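PDB 3GKX: putative ArsC family related protein from Bacteroides fragilis, which is of unknown function but, as a member of the ArsC family with a thioredoxin-type fold, may be related to arsenate reductases. Local coordinates for residues F8-A13 against Y31-I36; G65-E70 against N92-K97; E45-I50 against E84-L89. All blocks are in the same frame, centred on the assembly; numbering follows the deposited sequence.

Interaction 1. Residues F8-A13 against Y31-I36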
ATOM      1  N   PHE B   8      18.475   3.071  -7.547  1.00 27.12           N
ATOM      2  CA  PHE B   8      18.741   3.148  -6.106  1.00 27.13           C
ATOM      3  C   PHE B   8      18.849   4.598  -5.592  1.00 28.32           C
ATOM      4  O   PHE B   8      19.850   5.296  -5.842  1.00 27.58           O
ATOM      5  CB  PHE B   8      20.079   2.474  -5.851  1.00 27.40           C
ATOM      6  CG  PHE B   8      20.478   2.424  -4.407  1.00 26.55           C
ATOM      7  CD1 PHE B   8      21.749   2.857  -4.009  1.00 26.16           C
ATOM      8  CD2 PHE B   8      19.611   1.919  -3.447  1.00 25.20           C
ATOM      9  CE1 PHE B   8      22.159   2.767  -2.666  1.00 23.51           C
ATOM     10  CE2 PHE B   8      20.003   1.846  -2.079  1.00 29.07           C
ATOM     11  CZ  PHE B   8      21.284   2.268  -1.691  1.00 25.60           C
ATOM     12  N   LEU B   9      17.822   5.048  -4.875  1.00 28.69           N
ATOM     13  CA  LEU B   9      17.807   6.384  -4.354  1.00 29.41           C
ATOM     14  C   LEU B   9      18.115   6.375  -2.858  1.00 30.75           C
ATOM     15  O   LEU B   9      17.426   5.721  -2.043  1.00 31.34           O
ATOM     16  CB  LEU B   9      16.465   7.044  -4.631  1.00 29.32           C
ATOM     17  CG  LEU B   9      16.066   7.373  -6.067  1.00 28.74           C
ATOM     18  CD1 LEU B   9      15.197   6.227  -6.668  1.00 28.45           C
ATOM     19  CD2 LEU B   9      15.311   8.713  -6.082  1.00 25.22           C
ATOM     20  N   GLN B  10      19.151   7.113  -2.486  1.00 31.86           N
ATOM     21  CA  GLN B  10      19.662   7.040  -1.117  1.00 32.72           C
ATOM     22  C   GLN B  10      20.251   8.359  -0.632  1.00 32.65           C
ATOM     23  O   GLN B  10      20.506   9.258  -1.427  1.00 32.33           O
ATOM     24  CB  GLN B  10      20.727   5.930  -1.008  1.00 32.52           C
ATOM     25  CG  GLN B  10      21.966   6.196  -1.859  1.00 33.68           C
ATOM     26  CD  GLN B  10      23.246   5.861  -1.127  1.00 35.97           C
ATOM     27  OE1 GLN B  10      23.229   5.516   0.068  1.00 37.75           O
ATOM     28  NE2 GLN B  10      24.373   5.981  -1.829  1.00 35.46           N
ATOM     29  N   TYR B  11      20.449   8.438   0.686  1.00 33.37           N
ATOM     30  CA  TYR B  11      21.205   9.496   1.348  1.00 33.56           C
ATOM     31  C   TYR B  11      22.408   8.831   2.035  1.00 33.70           C
ATOM     32  O   TYR B  11      22.225   8.091   3.012  1.00 33.30           O
ATOM     33  CB  TYR B  11      20.327  10.272   2.353  1.00 33.85           C
ATOM     34  CG  TYR B  11      21.052  11.395   3.068  1.00 34.01           C
ATOM     35  CD1 TYR B  11      21.368  12.583   2.404  1.00 34.59           C
ATOM     36  CD2 TYR B  11      21.444  11.263   4.408  1.00 35.62           C
ATOM     37  CE1 TYR B  11      22.053  13.621   3.062  1.00 36.50           C
ATOM     38  CE2 TYR B  11      22.129  12.299   5.081  1.00 35.40           C
ATOM     39  CZ  TYR B  11      22.421  13.471   4.399  1.00 35.86           C
ATOM     40  OH  TYR B  11      23.082  14.491   5.035  1.00 35.37           O
ATOM     41  N   PRO B  12      23.635   9.084   1.512  1.00 33.79           N
ATOM     42  CA  PRO B  12      24.846   8.315   1.854  1.00 33.58           C
ATOM     43  C   PRO B  12      25.213   8.303   3.351  1.00 33.72           C
ATOM     44  O   PRO B  12      25.762   7.298   3.823  1.00 33.75           O
ATOM     45  CB  PRO B  12      25.955   9.008   1.042  1.00 33.13           C
ATOM     46  CG  PRO B  12      25.276   9.751  -0.013  1.00 33.53           C
ATOM     47  CD  PRO B  12      23.962  10.202   0.610  1.00 34.00           C
ATOM     48  N   ALA B  13      24.926   9.399   4.072  1.00 33.27           N
ATOM     49  CA  ALA B  13      25.175   9.482   5.518  1.00 32.58           C
ATOM     50  C   ALA B  13      24.217   8.630   6.364  1.00 32.07           C
ATOM     51  O   ALA B  13      24.509   8.322   7.520  1.00 31.82           O
ATOM     52  CB  ALA B  13      25.159  10.948   5.999  1.00 32.86           C
ATOM     53  N   TYR B  31      22.950  -1.571 -10.541  1.00 29.86           N
ATOM     54  CA  TYR B  31      21.972  -0.515 -10.324  1.00 30.14           C
ATOM     55  C   TYR B  31      22.610   0.830 -10.623  1.00 30.62           C
ATOM     56  O   TYR B  31      23.836   0.954 -10.767  1.00 30.65           O
ATOM     57  CB  TYR B  31      21.505  -0.497  -8.882  1.00 29.91           C
ATOM     58  CG  TYR B  31      22.596  -0.126  -7.895  1.00 30.80           C
ATOM     59  CD1 TYR B  31      22.726   1.186  -7.423  1.00 32.05           C
ATOM     60  CD2 TYR B  31      23.524  -1.083  -7.452  1.00 29.65           C
ATOM     61  CE1 TYR B  31      23.748   1.521  -6.499  1.00 31.00           C
ATOM     62  CE2 TYR B  31      24.534  -0.753  -6.576  1.00 31.30           C
ATOM     63  CZ  TYR B  31      24.629   0.545  -6.092  1.00 30.86           C
ATOM     64  OH  TYR B  31      25.611   0.851  -5.195  1.00 32.87           O
ATOM     65  N   THR B  32      21.760   1.831 -10.710  1.00 30.63           N
ATOM     66  CA  THR B  32      22.168   3.183 -10.984  1.00 30.72           C
ATOM     67  C   THR B  32      21.937   3.957  -9.694  1.00 31.31           C
ATOM     68  O   THR B  32      20.815   3.951  -9.166  1.00 31.57           O
ATOM     69  CB  THR B  32      21.303   3.761 -12.085  1.00 30.66           C
ATOM     70  OG1 THR B  32      21.367   2.911 -13.246  1.00 29.49           O
ATOM     71  CG2 THR B  32      21.750   5.183 -12.428  1.00 30.27           C
ATOM     72  N   ASN B  33      23.001   4.573  -9.167  1.00 31.46           N
ATOM     73  CA  ASN B  33      22.935   5.402  -7.948  1.00 32.12           C
ATOM     74  C   ASN B  33      22.177   6.695  -8.234  1.00 31.71           C
ATOM     75  O   ASN B  33      22.076   7.130  -9.398  1.00 32.10           O
ATOM     76  CB  ASN B  33      24.343   5.681  -7.388  1.00 32.59           C
ATOM     77  CG  ASN B  33      24.344   6.026  -5.880  1.00 35.31           C
ATOM     78  OD1 ASN B  33      23.979   5.206  -5.027  1.00 37.29           O
ATOM     79  ND2 ASN B  33      24.795   7.239  -5.554  1.00 35.11           N
ATOM     80  N   ARG B  34      21.571   7.249  -7.178  1.00 30.98           N
ATOM     81  CA  ARG B  34      20.893   8.551  -7.198  1.00 29.57           C
ATOM     82  C   ARG B  34      20.699   9.019  -5.751  1.00 29.98           C
ATOM     83  O   ARG B  34      20.227   8.266  -4.875  1.00 30.27           O
ATOM     84  CB  ARG B  34      19.573   8.507  -7.980  1.00 29.87           C
ATOM     85  CG  ARG B  34      18.721   9.781  -7.921  1.00 27.44           C
ATOM     86  CD  ARG B  34      17.504   9.731  -8.869  1.00 25.94           C
ATOM     87  NE  ARG B  34      16.522  10.782  -8.561  1.00 22.88           N
ATOM     88  CZ  ARG B  34      15.394  10.998  -9.235  1.00 24.22           C
ATOM     89  NH1 ARG B  34      14.600  11.980  -8.851  1.00 24.11           N
ATOM     90  NH2 ARG B  34      15.051  10.244 -10.290  1.00 22.20           N
ATOM     91  N   LEU B  35      21.094  10.269  -5.517  1.00 29.71           N
ATOM     92  CA  LEU B  35      21.057  10.910  -4.219  1.00 29.41           C
ATOM     93  C   LEU B  35      19.678  11.527  -4.062  1.00 29.42           C
ATOM     94  O   LEU B  35      19.338  12.526  -4.738  1.00 30.07           O
ATOM     95  CB  LEU B  35      22.134  12.000  -4.131  1.00 29.23           C
ATOM     96  CG  LEU B  35      23.578  11.677  -4.549  1.00 29.37           C
ATOM     97  CD1 LEU B  35      24.319  12.941  -5.075  1.00 26.93           C
ATOM     98  CD2 LEU B  35      24.390  10.964  -3.437  1.00 29.55           C
ATOM     99  N   ILE B  36      18.888  10.931  -3.167  1.00 28.55           N
ATOM    100  CA  ILE B  36      17.509  11.343  -2.922  1.00 27.72           C
ATOM    101  C   ILE B  36      17.354  12.818  -2.489  1.00 28.18           C
ATOM    102  O   ILE B  36      16.302  13.418  -2.699  1.00 27.92           O
ATOM    103  CB  ILE B  36      16.859  10.410  -1.883  1.00 27.76           C
ATOM    104  CG1 ILE B  36      15.354  10.275  -2.118  1.00 26.90           C
ATOM    105  CG2 ILE B  36      17.210  10.827  -0.424  1.00 28.26           C
ATOM    106  CD1 ILE B  36      14.755   9.121  -1.318  1.00 25.43           C
TER

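Interaction 2. Residues G65-E70 against N92-K97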
ATOM      1  N   GLY B  65      13.253  11.911   9.971  1.00 25.36           N
ATOM      2  CA  GLY B  65      13.809  13.197   9.547  1.00 25.40           C
ATOM      3  C   GLY B  65      13.575  14.343  10.529  1.00 24.98           C
ATOM      4  O   GLY B  65      12.640  14.309  11.330  1.00 24.99           O
ATOM      5  N   VAL B  66      14.419  15.366  10.453  1.00 25.18           N
ATOM      6  CA  VAL B  66      14.229  16.588  11.234  1.00 25.08           C
ATOM      7  C   VAL B  66      13.182  17.484  10.529  1.00 25.63           C
ATOM      8  O   VAL B  66      12.439  18.210  11.195  1.00 25.30           O
ATOM      9  CB  VAL B  66      15.571  17.380  11.450  1.00 25.03           C
ATOM     10  CG1 VAL B  66      15.441  18.366  12.616  1.00 23.71           C
ATOM     11  CG2 VAL B  66      16.746  16.437  11.695  1.00 24.54           C
ATOM     12  N   VAL B  67      13.121  17.415   9.193  1.00 25.87           N
ATOM     13  CA  VAL B  67      12.232  18.286   8.405  1.00 25.90           C
ATOM     14  C   VAL B  67      10.785  17.856   8.623  1.00 26.43           C
ATOM     15  O   VAL B  67       9.893  18.692   8.819  1.00 26.27           O
ATOM     16  CB  VAL B  67      12.614  18.320   6.896  1.00 26.16           C
ATOM     17  CG1 VAL B  67      11.570  19.115   6.083  1.00 24.59           C
ATOM     18  CG2 VAL B  67      14.063  18.917   6.703  1.00 25.54           C
ATOM     19  N   TYR B  68      10.573  16.543   8.601  1.00 26.03           N
ATOM     20  CA  TYR B  68       9.339  15.950   9.077  1.00 26.37           C
ATOM     21  C   TYR B  68       8.890  16.468  10.461  1.00 26.03           C
ATOM     22  O   TYR B  68       7.716  16.812  10.656  1.00 25.33           O
ATOM     23  CB  TYR B  68       9.523  14.446   9.170  1.00 26.56           C
ATOM     24  CG  TYR B  68       8.236  13.692   9.280  1.00 27.89           C
ATOM     25  CD1 TYR B  68       7.565  13.265   8.145  1.00 31.26           C
ATOM     26  CD2 TYR B  68       7.695  13.394  10.519  1.00 30.31           C
ATOM     27  CE1 TYR B  68       6.388  12.555   8.247  1.00 32.05           C
ATOM     28  CE2 TYR B  68       6.527  12.701  10.637  1.00 31.37           C
ATOM     29  CZ  TYR B  68       5.878  12.285   9.505  1.00 33.45           C
ATOM     30  OH  TYR B  68       4.711  11.580   9.642  1.00 36.74           O
ATOM     31  N   LYS B  69       9.836  16.475  11.405  1.00 25.70           N
ATOM     32  CA  LYS B  69       9.605  16.822  12.811  1.00 25.94           C
ATOM     33  C   LYS B  69       9.079  18.255  12.935  1.00 25.86           C
ATOM     34  O   LYS B  69       8.002  18.483  13.489  1.00 26.16           O
ATOM     35  CB  LYS B  69      10.926  16.657  13.581  1.00 25.59           C
ATOM     36  CG  LYS B  69      10.840  16.500  15.084  1.00 27.02           C
ATOM     37  CD  LYS B  69      12.145  17.022  15.708  1.00 27.44           C
ATOM     38  CE  LYS B  69      12.602  16.186  16.882  1.00 27.44           C
ATOM     39  NZ  LYS B  69      12.267  16.869  18.175  1.00 29.13           N
ATOM     40  N   GLU B  70       9.823  19.207  12.378  0.50 25.85           N
ATOM     41  CA  GLU B  70       9.518  20.626  12.529  0.50 25.79           C
ATOM     42  C   GLU B  70       8.372  21.154  11.651  0.50 25.86           C
ATOM     43  O   GLU B  70       7.943  22.296  11.831  0.50 25.79           O
ATOM     44  CB  GLU B  70      10.793  21.459  12.371  0.50 25.79           C
ATOM     45  CG  GLU B  70      11.634  21.508  13.643  0.50 25.17           C
ATOM     46  CD  GLU B  70      13.093  21.227  13.378  0.50 24.89           C
ATOM     47  OE1 GLU B  70      13.410  20.802  12.246  0.50 25.24           O
ATOM     48  OE2 GLU B  70      13.919  21.422  14.292  0.50 23.25           O
ATOM     49  N   ASN B  92      10.816  18.569  -1.170  1.00 23.09           N
ATOM     50  CA  ASN B  92      12.045  18.377  -0.368  1.00 23.33           C
ATOM     51  C   ASN B  92      12.419  16.906  -0.187  1.00 23.59           C
ATOM     52  O   ASN B  92      11.669  16.139   0.416  1.00 23.83           O
ATOM     53  CB  ASN B  92      11.921  19.088   0.991  1.00 22.92           C
ATOM     54  CG  ASN B  92      13.204  19.054   1.810  1.00 21.59           C
ATOM     55  OD1 ASN B  92      14.188  18.405   1.434  1.00 20.95           O
ATOM     56  ND2 ASN B  92      13.181  19.721   2.962  1.00 16.06           N
ATOM     57  N   GLY B  93      13.601  16.529  -0.685  1.00 24.02           N
ATOM     58  CA  GLY B  93      14.056  15.119  -0.663  1.00 23.53           C
ATOM     59  C   GLY B  93      14.318  14.565   0.731  1.00 23.54           C
ATOM     60  O   GLY B  93      14.260  13.347   0.939  1.00 23.88           O
ATOM     61  N   LYS B  94      14.580  15.452   1.692  1.00 22.98           N
ATOM     62  CA  LYS B  94      14.742  15.059   3.091  1.00 22.85           C
ATOM     63  C   LYS B  94      13.447  14.477   3.659  1.00 23.32           C
ATOM     64  O   LYS B  94      13.476  13.628   4.561  1.00 23.10           O
ATOM     65  CB  LYS B  94      15.212  16.246   3.926  1.00 22.55           C
ATOM     66  CG  LYS B  94      16.584  16.761   3.486  1.00 21.69           C
ATOM     67  CD  LYS B  94      17.000  18.044   4.207  1.00 18.49           C
ATOM     68  CE  LYS B  94      18.235  18.640   3.523  1.00 17.68           C
ATOM     69  NZ  LYS B  94      19.143  19.404   4.432  1.00 18.49           N
ATOM     70  N   LEU B  95      12.317  14.917   3.098  1.00 23.67           N
ATOM     71  CA  LEU B  95      11.009  14.396   3.433  1.00 23.75           C
ATOM     72  C   LEU B  95      10.709  12.962   2.893  1.00 24.15           C
ATOM     73  O   LEU B  95       9.785  12.312   3.381  1.00 24.02           O
ATOM     74  CB  LEU B  95       9.934  15.382   2.976  1.00 23.85           C
ATOM     75  CG  LEU B  95       9.613  16.577   3.875  1.00 24.40           C
ATOM     76  CD1 LEU B  95       8.668  17.478   3.148  1.00 24.79           C
ATOM     77  CD2 LEU B  95       8.998  16.149   5.191  1.00 25.62           C
ATOM     78  N   VAL B  96      11.482  12.467   1.923  1.00 24.14           N
ATOM     79  CA  VAL B  96      11.194  11.143   1.313  1.00 24.52           C
ATOM     80  C   VAL B  96      11.884   9.993   2.066  1.00 25.05           C
ATOM     81  O   VAL B  96      13.072  10.065   2.345  1.00 25.83           O
ATOM     82  CB  VAL B  96      11.605  11.089  -0.183  1.00 24.04           C
ATOM     83  CG1 VAL B  96      11.067   9.861  -0.827  1.00 22.56           C
ATOM     84  CG2 VAL B  96      11.100  12.337  -0.925  1.00 24.42           C
ATOM     85  N   LYS B  97      11.137   8.939   2.398  1.00 25.41           N
ATOM     86  CA  LYS B  97      11.741   7.710   2.916  1.00 24.87           C
ATOM     87  C   LYS B  97      12.922   7.245   2.038  1.00 23.97           C
ATOM     88  O   LYS B  97      12.871   7.351   0.802  1.00 23.25           O
ATOM     89  CB  LYS B  97      10.684   6.613   2.983  1.00 25.34           C
ATOM     90  CG  LYS B  97      11.144   5.332   3.662  1.00 28.00           C
ATOM     91  CD  LYS B  97      10.986   5.438   5.174  1.00 33.48           C
ATOM     92  CE  LYS B  97      11.139   4.079   5.830  1.00 36.43           C
ATOM     93  NZ  LYS B  97      12.563   3.714   6.074  1.00 38.81           N
TER

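Interaction 3. Residues E45-I50 against E84-L89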
ATOM      1  N   GLU B  45       7.276  11.470 -10.953  1.00 20.58           N
ATOM      2  CA  GLU B  45       7.871  10.239 -10.494  1.00 21.70           C
ATOM      3  C   GLU B  45       7.081   9.597  -9.356  1.00 21.92           C
ATOM      4  O   GLU B  45       6.681   8.437  -9.437  1.00 21.67           O
ATOM      5  CB  GLU B  45       9.313  10.477 -10.073  1.00 21.37           C
ATOM      6  CG  GLU B  45      10.228  10.543 -11.276  1.00 22.04           C
ATOM      7  CD  GLU B  45      11.561  11.158 -10.953  1.00 20.32           C
ATOM      8  OE1 GLU B  45      11.711  11.814  -9.902  1.00 22.85           O
ATOM      9  OE2 GLU B  45      12.459  10.974 -11.764  1.00 22.78           O
ATOM     10  N   LEU B  46       6.845  10.378  -8.308  1.00 21.93           N
ATOM     11  CA  LEU B  46       6.141   9.888  -7.160  1.00 22.22           C
ATOM     12  C   LEU B  46       4.809   9.281  -7.559  1.00 22.85           C
ATOM     13  O   LEU B  46       4.362   8.266  -6.979  1.00 22.41           O
ATOM     14  CB  LEU B  46       5.974  11.027  -6.165  1.00 22.15           C
ATOM     15  CG  LEU B  46       7.327  11.267  -5.485  1.00 21.04           C
ATOM     16  CD1 LEU B  46       7.366  12.569  -4.660  1.00 22.47           C
ATOM     17  CD2 LEU B  46       7.680  10.087  -4.644  1.00 20.44           C
ATOM     18  N   LYS B  47       4.171   9.909  -8.550  1.00 22.64           N
ATOM     19  CA  LYS B  47       2.865   9.451  -8.998  1.00 22.52           C
ATOM     20  C   LYS B  47       2.937   8.120  -9.732  1.00 21.84           C
ATOM     21  O   LYS B  47       1.953   7.424  -9.809  1.00 22.76           O
ATOM     22  CB  LYS B  47       2.172  10.516  -9.858  1.00 22.71           C
ATOM     23  CG  LYS B  47       1.306  11.507  -9.058  1.00 22.75           C
ATOM     24  CD  LYS B  47       0.481  12.417  -9.995  1.00 23.03           C
ATOM     25  CE  LYS B  47      -0.456  13.349  -9.184  1.00 24.09           C
ATOM     26  NZ  LYS B  47      -0.763  14.663  -9.842  1.00 22.05           N
ATOM     27  N   ALA B  48       4.089   7.776 -10.284  1.00 21.69           N
ATOM     28  CA  ALA B  48       4.308   6.424 -10.855  1.00 21.43           C
ATOM     29  C   ALA B  48       4.866   5.456  -9.798  1.00 21.26           C
ATOM     30  O   ALA B  48       4.483   4.280  -9.741  1.00 21.48           O
ATOM     31  CB  ALA B  48       5.251   6.501 -12.064  1.00 20.86           C
ATOM     32  N   TRP B  49       5.766   5.946  -8.949  1.00 20.58           N
ATOM     33  CA  TRP B  49       6.430   5.037  -7.986  1.00 20.63           C
ATOM     34  C   TRP B  49       5.524   4.544  -6.870  1.00 20.40           C
ATOM     35  O   TRP B  49       5.661   3.409  -6.450  1.00 20.31           O
ATOM     36  CB  TRP B  49       7.692   5.639  -7.389  1.00 19.96           C
ATOM     37  CG  TRP B  49       8.696   5.960  -8.431  1.00 19.75           C
ATOM     38  CD1 TRP B  49       8.723   5.485  -9.705  1.00 20.35           C
ATOM     39  CD2 TRP B  49       9.859   6.809  -8.288  1.00 19.59           C
ATOM     40  NE1 TRP B  49       9.806   6.012 -10.376  1.00 22.36           N
ATOM     41  CE2 TRP B  49      10.517   6.821  -9.529  1.00 19.51           C
ATOM     42  CE3 TRP B  49      10.374   7.584  -7.247  1.00 19.33           C
ATOM     43  CZ2 TRP B  49      11.661   7.580  -9.761  1.00 20.82           C
ATOM     44  CZ3 TRP B  49      11.524   8.324  -7.474  1.00 19.29           C
ATOM     45  CH2 TRP B  49      12.151   8.316  -8.720  1.00 19.54           C
ATOM     46  N   ILE B  50       4.588   5.372  -6.407  1.00 19.98           N
ATOM     47  CA  ILE B  50       3.816   4.990  -5.232  1.00 19.19           C
ATOM     48  C   ILE B  50       2.873   3.814  -5.522  1.00 19.52           C
ATOM     49  O   ILE B  50       2.865   2.846  -4.751  1.00 19.93           O
ATOM     50  CB  ILE B  50       3.066   6.200  -4.629  1.00 19.31           C
ATOM     51  CG1 ILE B  50       4.056   7.146  -3.984  1.00 19.13           C
ATOM     52  CG2 ILE B  50       1.971   5.738  -3.630  1.00 19.19           C
ATOM     53  CD1 ILE B  50       3.459   8.530  -3.688  1.00 23.82           C
ATOM     54  N   GLU B  84      -2.170  16.313  -2.146  1.00 18.82           N
ATOM     55  CA  GLU B  84      -1.377  17.209  -1.277  1.00 19.10           C
ATOM     56  C   GLU B  84      -0.102  16.564  -0.698  1.00 19.49           C
ATOM     57  O   GLU B  84       0.983  17.166  -0.740  1.00 19.77           O
ATOM     58  CB  GLU B  84      -2.230  17.813  -0.176  1.00 18.50           C
ATOM     59  CG  GLU B  84      -3.445  18.558  -0.703  1.00 19.15           C
ATOM     60  CD  GLU B  84      -4.434  18.916   0.388  1.00 20.87           C
ATOM     61  OE1 GLU B  84      -4.474  18.212   1.422  1.00 18.28           O
ATOM     62  OE2 GLU B  84      -5.165  19.931   0.220  1.00 24.29           O
ATOM     63  N   GLN B  85      -0.238  15.353  -0.152  1.00 19.58           N
ATOM     64  CA  GLN B  85       0.915  14.569   0.304  1.00 19.78           C
ATOM     65  C   GLN B  85       1.988  14.373  -0.787  1.00 19.10           C
ATOM     66  O   GLN B  85       3.165  14.520  -0.514  1.00 18.93           O
ATOM     67  CB  GLN B  85       0.465  13.202   0.821  1.00 19.91           C
ATOM     68  CG  GLN B  85      -0.185  13.222   2.197  1.00 18.92           C
ATOM     69  CD  GLN B  85      -0.949  11.957   2.471  1.00 17.13           C
ATOM     70  OE1 GLN B  85      -0.886  11.017   1.691  1.00 21.05           O
ATOM     71  NE2 GLN B  85      -1.688  11.923   3.574  1.00 16.13           N
ATOM     72  N   ILE B  86       1.578  14.041  -2.016  1.00 18.79           N
ATOM     73  CA  ILE B  86       2.543  13.869  -3.112  1.00 17.68           C
ATOM     74  C   ILE B  86       3.204  15.201  -3.503  1.00 17.43           C
ATOM     75  O   ILE B  86       4.431  15.251  -3.660  1.00 17.09           O
ATOM     76  CB  ILE B  86       1.931  13.154  -4.342  1.00 17.93           C
ATOM     77  CG1 ILE B  86       1.474  11.731  -3.967  1.00 17.59           C
ATOM     78  CG2 ILE B  86       2.902  13.181  -5.502  1.00 16.13           C
ATOM     79  CD1 ILE B  86       0.718  10.964  -5.090  1.00 16.74           C
ATOM     80  N   ALA B  87       2.394  16.257  -3.645  1.00 17.13           N
ATOM     81  CA  ALA B  87       2.872  17.623  -3.905  1.00 17.29           C
ATOM     82  C   ALA B  87       3.907  18.068  -2.895  1.00 17.31           C
ATOM     83  O   ALA B  87       4.910  18.659  -3.288  1.00 17.97           O
ATOM     84  CB  ALA B  87       1.718  18.629  -3.951  1.00 17.48           C
ATOM     85  N   LEU B  88       3.672  17.777  -1.615  1.00 17.20           N
ATOM     86  CA  LEU B  88       4.623  18.088  -0.537  1.00 18.11           C
ATOM     87  C   LEU B  88       5.918  17.311  -0.683  1.00 19.01           C
ATOM     88  O   LEU B  88       7.015  17.893  -0.652  1.00 19.14           O
ATOM     89  CB  LEU B  88       4.028  17.740   0.827  1.00 18.44           C
ATOM     90  CG  LEU B  88       4.928  17.965   2.051  1.00 19.60           C
ATOM     91  CD1 LEU B  88       5.220  19.468   2.306  1.00 18.03           C
ATOM     92  CD2 LEU B  88       4.322  17.334   3.299  1.00 19.34           C
ATOM     93  N   LEU B  89       5.782  15.988  -0.805  1.00 18.63           N
ATOM     94  CA  LEU B  89       6.916  15.125  -1.011  1.00 19.50           C
ATOM     95  C   LEU B  89       7.854  15.655  -2.088  1.00 19.96           C
ATOM     96  O   LEU B  89       9.045  15.614  -1.905  1.00 20.12           O
ATOM     97  CB  LEU B  89       6.476  13.717  -1.389  1.00 19.21           C
ATOM     98  CG  LEU B  89       6.269  12.762  -0.231  1.00 17.66           C
ATOM     99  CD1 LEU B  89       5.794  11.424  -0.790  1.00 15.64           C
ATOM    100  CD2 LEU B  89       7.521  12.597   0.564  1.00 17.95           C
TER

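Interaction 1. Residues F8-A13 against Y31-I36
F8 to Q10 and T32 to L35 run side by side as parallel strands, their axes 4.7 Å apart at closest and 28° off exact alignment. Three backbone hydrogen bonds join the strands: F8 N donates to T32 O, Q10 N to R34 O over 2.9 Å, and I36 N to Q10 O, the last approaching from above the carbonyl plane. Two of these oxygens also receive CA-H groups, L9 CA lying 3.1 Å from R34 O and L35 CA on Q10 O.

On the face carrying F8, Q10 and N33, the amide nitrogen NE2 of Q10 gives N33 OD1 a weak, bent bond of 3.3 Å, the amide planes standing 76° apart. The same OD1 sits at the edge of the F8 ring, 3.4 Å from CD1, while Y31 CD1 closes on F8 CB at 3.3 Å.

On the other face R34 stretches out beside L9, CG anti to the backbone N (chi1 173°), and L9 CD2 lies over one face of the guanidinium, 3.4 Å from NE. That NE donates to D39 O, and NH2 forms a salt bridge with E45; T32 OG1 bonds to A3 O.

The pair forms the strands of a right-handed beta-alpha-beta unit: helix 15-26 covers F8 and Y31, W49 of helix 43-53 packs on L9 and R34, and strand 100-102 flanks strand 7-10.

Interaction 2. Residues G65-E70 against N92-K97
A helical turn at 66-70, with E70 N bonded to V66 O over 3.0 Å, lies against a 3-10 turn at 93-95, and the backbones come nearest at Y68 and L95, whose CA atoms are 6.1 Å apart. V67 carries most of the contact with both methyls. Its CG1, anti to the backbone N (chi1 174°), reaches 3.6 Å from N92 ND2 and 3.9 Å from L95 CG; its CG2 meets the aliphatic part of K94, 4.0 Å from CD. The N92 amide comes at V67 from the opposite direction.

The oxygen of the same amide makes an Asx turn: N92 OD1 accepts from K94 N over 3.0 Å, the donor standing 52° out of the carbonyl plane, and L95 N bonds to N92 O. Both bonds tie the asparagine to the 3-10 turn, which lies in the connection from helix 82-89 to strand 100-102, so this surface contact packs the short helix 66-70 on that connection.

L95 sends CD2 to the backbone of Y68, 3.8 Å from its N. The Y68 side chain also touches L73 of helix 73-76, as does L95, while K94 O accepts a hydrogen bond from N62 ND2.

Interaction 3. Residues E45-I50 against E84-L89
I86 is the residue most enclosed here, meeting three side chains of helix 43-53 through CG1, CG2 and CD1. Its CG2 lies 3.8 Å from L46 CB. CG1 faces I50 CD1 at the same 3.8 Å, the two isoleucines reaching toward each other tip to tip, and CD1 turns to the aliphatic stem of K47, 4.0 Å from CG. A chi1 of -62° turns CG1 anti to the carbonyl carbon and CG2 anti to the backbone N, so that CG2 goes to L46 while the CG1-CD1 arm serves both I50 and K47. One turn further on, L89 offers its CB to L46 CD1 at 3.6 Å, and these leucines cross at about a right angle. L46 is thus shared, its CB serving I86 and its CD1 serving L89, and the side-chain contacts are all between aliphatic carbons.

The spacing of these residues explains the pattern. L46 and I50 stand four apart on one helix and I86 and L89 three apart on the other, so each pair falls on one side of its helix. The segment axes approach to 10.2 Å and cross at 121°, a steep angle consistent with a contact limited to a few residues (254 Å² buried in all); L46 and I86 have the nearest CA atoms, 6.7 Å apart.

Beyond the apolar patch, K47 extends its chain past I86 and ends in a salt bridge between NZ and E83, just before the second segment. Q85 NE2 bonds to L77 O, tying helix 82-89 to the preceding loop. L46 also rests on P41, and L89 on F61. W49 packs on L7 and L9, so helix 43-53 contacts strand 7-10 on one flank and helix 82-89 on an adjoining one.

How the interactions relate
From the N terminus, interaction 1 closes first, its 17-residue connection holding helix 15-26 and completing the beta-alpha-beta unit. The chain then enters helix 43-53, where interaction 3 opens; interaction 2 opens at 65-70 before interaction 3 closes at 84-89, and closes last at 92-97. Interactions 2 and 3 therefore cross, while interaction 1 precedes both in series. Direct contacts join all three: the R34-E45 pair joins 1 to 3, I36 packs on V96 and K97 of interaction 2, and L95 and V96 meet L88 and L89. Together they tie the sheet edge to the helical part between strands 32-35 and 100-102.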